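Local coordinates for Lmo1076 protein (Listeria monocytogenes serovar 1/2a, PDB 5JQC) that is a putative secreted autolysin that may cleave cell-wall peptidoglycan, here represented by its region of three SH3-like GW domains, at residues Tyr223-Ala234 against Tyr242-Trp253. Residues are numbered along the deposited sequence; the frame is centred on the assembly and turned at random.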
# COMPACT_ATOMS: atom_id res chain seq x y z
N TYR A 223 3.39 22.66 36.35
CA TYR A 223 3.06 21.77 37.45
C TYR A 223 4.28 21.35 38.27
O TYR A 223 4.28 20.28 38.89
CB TYR A 223 2.35 20.52 36.93
CG TYR A 223 1.15 20.79 36.04
CD1 TYR A 223 1.29 20.86 34.67
CD2 TYR A 223 -0.12 20.98 36.59
CE1 TYR A 223 0.21 21.10 33.85
CE2 TYR A 223 -1.21 21.23 35.78
CZ TYR A 223 -1.04 21.29 34.41
OH TYR A 223 -2.11 21.54 33.59
N ASN A 224 5.33 22.18 38.30
CA ASN A 224 6.55 21.77 38.97
C ASN A 224 6.42 21.86 40.49
O ASN A 224 5.71 22.72 41.02
CB ASN A 224 7.73 22.63 38.51
CG ASN A 224 8.29 22.14 37.20
OD1 ASN A 224 8.30 20.94 36.92
ND2 ASN A 224 8.77 23.07 36.39
N ASN A 225 7.13 20.96 41.17
CA ASN A 225 7.08 20.83 42.62
C ASN A 225 5.63 20.69 43.11
O ASN A 225 5.23 21.26 44.13
CB ASN A 225 7.79 22.00 43.30
CG ASN A 225 8.13 21.72 44.77
OD1 ASN A 225 8.23 20.56 45.19
ND2 ASN A 225 8.30 22.78 45.55
N LYS A 226 4.84 19.92 42.36
CA LYS A 226 3.42 19.72 42.63
C LYS A 226 3.17 18.23 42.80
O LYS A 226 3.65 17.43 42.00
CB LYS A 226 2.56 20.29 41.50
CG LYS A 226 1.31 21.00 41.95
CD LYS A 226 1.65 22.22 42.78
CE LYS A 226 0.40 22.90 43.29
NZ LYS A 226 0.71 24.13 44.07
N LYS A 227 2.42 17.86 43.84
CA LYS A 227 2.07 16.46 44.07
C LYS A 227 0.82 16.11 43.26
O LYS A 227 -0.18 16.83 43.31
CB LYS A 227 1.85 16.19 45.55
N VAL A 228 0.89 15.01 42.51
CA VAL A 228 -0.20 14.65 41.61
C VAL A 228 -0.66 13.22 41.86
O VAL A 228 -0.05 12.48 42.64
CB VAL A 228 0.20 14.82 40.13
CG1 VAL A 228 0.65 16.25 39.85
CG2 VAL A 228 1.30 13.82 39.77
N LYS A 229 -1.72 12.83 41.17
CA LYS A 229 -2.26 11.47 41.23
C LYS A 229 -2.21 10.86 39.83
O LYS A 229 -2.94 11.29 38.94
CB LYS A 229 -3.68 11.49 41.76
CG LYS A 229 -4.16 10.16 42.18
CD LYS A 229 -5.36 10.33 43.06
CE LYS A 229 -5.55 9.10 43.90
NZ LYS A 229 -4.25 8.69 44.49
N VAL A 230 -1.37 9.84 39.66
CA VAL A 230 -1.29 9.11 38.39
C VAL A 230 -2.35 8.01 38.39
O VAL A 230 -2.27 7.06 39.17
CB VAL A 230 0.11 8.51 38.20
CG1 VAL A 230 0.21 7.84 36.84
CG2 VAL A 230 1.18 9.59 38.34
N ILE A 231 -3.35 8.15 37.50
CA ILE A 231 -4.45 7.18 37.43
C ILE A 231 -4.31 6.16 36.30
O ILE A 231 -4.92 5.09 36.38
CB ILE A 231 -5.82 7.90 37.31
CG1 ILE A 231 -5.90 8.69 36.01
CG2 ILE A 231 -6.07 8.80 38.52
CD1 ILE A 231 -7.19 9.49 35.83
N LYS A 232 -3.53 6.45 35.26
CA LYS A 232 -3.34 5.50 34.17
C LYS A 232 -1.90 5.56 33.68
O LYS A 232 -1.26 6.61 33.75
CB LYS A 232 -4.27 5.76 32.97
CG LYS A 232 -5.75 5.54 33.24
CD LYS A 232 -6.48 5.10 31.98
CE LYS A 232 -7.39 6.19 31.41
NZ LYS A 232 -8.35 6.68 32.44
N GLN A 233 -1.42 4.44 33.15
CA GLN A 233 -0.16 4.41 32.43
C GLN A 233 -0.36 3.73 31.08
O GLN A 233 -1.18 2.81 30.93
CB GLN A 233 0.94 3.68 33.21
CG GLN A 233 0.84 2.17 33.15
CD GLN A 233 1.97 1.49 33.87
OE1 GLN A 233 3.03 2.09 34.11
NE2 GLN A 233 1.77 0.23 34.22
N ALA A 234 0.41 4.19 30.09
CA ALA A 234 0.33 3.69 28.73
C ALA A 234 1.73 3.66 28.12
O ALA A 234 2.55 4.54 28.39
CB ALA A 234 -0.61 4.56 27.87
N TYR A 242 1.99 8.92 31.62
CA TYR A 242 1.15 8.84 32.80
C TYR A 242 -0.01 9.81 32.64
O TYR A 242 0.20 10.96 32.25
CB TYR A 242 1.95 9.20 34.07
CG TYR A 242 2.92 8.13 34.48
CD1 TYR A 242 2.86 6.87 33.91
CD2 TYR A 242 3.90 8.38 35.43
CE1 TYR A 242 3.73 5.88 34.28
CE2 TYR A 242 4.79 7.38 35.80
CZ TYR A 242 4.70 6.13 35.22
OH TYR A 242 5.56 5.11 35.56
N GLN A 243 -1.22 9.35 32.92
CA GLN A 243 -2.36 10.25 33.02
C GLN A 243 -2.45 10.68 34.48
O GLN A 243 -2.45 9.83 35.38
CB GLN A 243 -3.65 9.59 32.55
CG GLN A 243 -4.76 10.61 32.24
CD GLN A 243 -6.10 9.95 31.91
OE1 GLN A 243 -6.49 8.97 32.53
NE2 GLN A 243 -6.81 10.51 30.93
N PHE A 244 -2.46 11.99 34.73
CA PHE A 244 -2.35 12.47 36.10
C PHE A 244 -3.47 13.45 36.44
O PHE A 244 -4.18 13.96 35.56
CB PHE A 244 -0.97 13.09 36.38
CG PHE A 244 -0.70 14.39 35.64
CD1 PHE A 244 -0.17 14.38 34.36
CD2 PHE A 244 -0.95 15.62 36.25
CE1 PHE A 244 0.08 15.57 33.69
CE2 PHE A 244 -0.69 16.81 35.59
CZ PHE A 244 -0.18 16.79 34.30
N GLN A 245 -3.63 13.69 37.74
CA GLN A 245 -4.69 14.54 38.28
C GLN A 245 -4.11 15.53 39.29
O GLN A 245 -3.26 15.17 40.11
CB GLN A 245 -5.77 13.72 38.98
CG GLN A 245 -6.62 12.87 38.07
CD GLN A 245 -7.70 12.14 38.85
OE1 GLN A 245 -7.52 11.81 40.03
NE2 GLN A 245 -8.83 11.90 38.20
N VAL A 246 -4.59 16.76 39.22
CA VAL A 246 -4.39 17.74 40.27
C VAL A 246 -5.77 18.24 40.68
O VAL A 246 -6.68 18.33 39.84
CB VAL A 246 -3.48 18.91 39.84
CG1 VAL A 246 -2.18 18.38 39.25
CG2 VAL A 246 -4.19 19.83 38.85
N ASN A 247 -5.94 18.54 41.97
CA ASN A 247 -7.24 18.91 42.54
C ASN A 247 -8.31 17.87 42.20
O ASN A 247 -9.48 18.21 42.00
CB ASN A 247 -7.70 20.30 42.07
CG ASN A 247 -6.69 21.40 42.39
OD1 ASN A 247 -5.85 21.26 43.29
ND2 ASN A 247 -6.76 22.50 41.64
N GLY A 248 -7.89 16.60 42.09
CA GLY A 248 -8.80 15.52 41.78
C GLY A 248 -9.40 15.53 40.38
O GLY A 248 -10.28 14.71 40.11
N LYS A 249 -8.96 16.42 39.50
CA LYS A 249 -9.45 16.43 38.12
C LYS A 249 -8.32 16.07 37.17
O LYS A 249 -7.16 16.45 37.38
CB LYS A 249 -10.07 17.80 37.75
CG LYS A 249 -9.18 19.01 37.96
CD LYS A 249 -9.82 20.29 37.39
CE LYS A 249 -10.89 20.87 38.31
NZ LYS A 249 -10.29 21.52 39.52
N THR A 250 -8.67 15.31 36.14
CA THR A 250 -7.68 14.84 35.17
C THR A 250 -7.12 16.01 34.37
O THR A 250 -7.87 16.76 33.74
CB THR A 250 -8.30 13.83 34.21
OG1 THR A 250 -8.67 12.65 34.94
CG2 THR A 250 -7.30 13.46 33.11
N VAL A 251 -5.80 16.14 34.40
CA VAL A 251 -5.11 17.15 33.60
C VAL A 251 -4.91 16.64 32.18
O VAL A 251 -5.44 17.20 31.21
CB VAL A 251 -3.77 17.50 34.27
CG1 VAL A 251 -3.01 18.52 33.46
CG2 VAL A 251 -4.02 18.01 35.69
N GLY A 252 -4.15 15.56 32.05
CA GLY A 252 -3.79 15.03 30.75
C GLY A 252 -2.73 13.96 30.90
O GLY A 252 -2.55 13.41 31.99
N TRP A 253 -2.02 13.69 29.80
CA TRP A 253 -0.97 12.67 29.79
C TRP A 253 0.41 13.33 29.71
O TRP A 253 0.59 14.35 29.04
CB TRP A 253 -1.15 11.72 28.61
CG TRP A 253 -2.37 10.85 28.63
CD1 TRP A 253 -3.64 11.19 28.21
CD2 TRP A 253 -2.44 9.46 29.02
NE1 TRP A 253 -4.48 10.10 28.34
CE2 TRP A 253 -3.77 9.03 28.83
CE3 TRP A 253 -1.50 8.55 29.52
CZ2 TRP A 253 -4.19 7.73 29.15
CZ3 TRP A 253 -1.92 7.26 29.82
CH2 TRP A 253 -3.24 6.86 29.63
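K229 and Q245 form an antiparallel hydrogen-bonded pair: K229 N gives a bond to Q245 O (3.0 Å), while the return bond from Q245 N to K229 O is weak, bent to 127° at the hydrogen. F244 CA also directs its hydrogen at K229 O. Beyond the non-hydrogen-bonded pair V230–F244 the register slips by one residue. I231 and K232 both face Q243 in a classic beta bulge, where I231 N binds Q243 O (2.9 Å) and Q243 N binds K232 O (2.9 Å). The Q243 side chain is served too: K232 bends at chi3 (-108°) and again at chi4, bringing NZ across to OE1 at 3.0 Å, in the amide plane on a lone pair. CB of the same glutamine lies over one face of the W253 ring, whose CZ3 touches A234 CB. I231 lays CG2 against the Q245 amide, which reaches T250 OG1 through a weak NE2 bond. On the other side of the sheet V230 CG1 packs on Y242 CB at 3.5 Å. Near the hairpin's open end, F244 turns its edge to the face of Y223 in a T-shaped pair, centroids 5.5 Å apart. K229 NZ is held by N189 and N191, and Q233 NE2 by S186, all on strand 184-194. That strand flanks 226-236 on the side away from 239-246; on the far side of 239-246, strand 249-255 follows it through a type I' turn, completing the meandering antiparallel sheet of the last SH3-like GW domain.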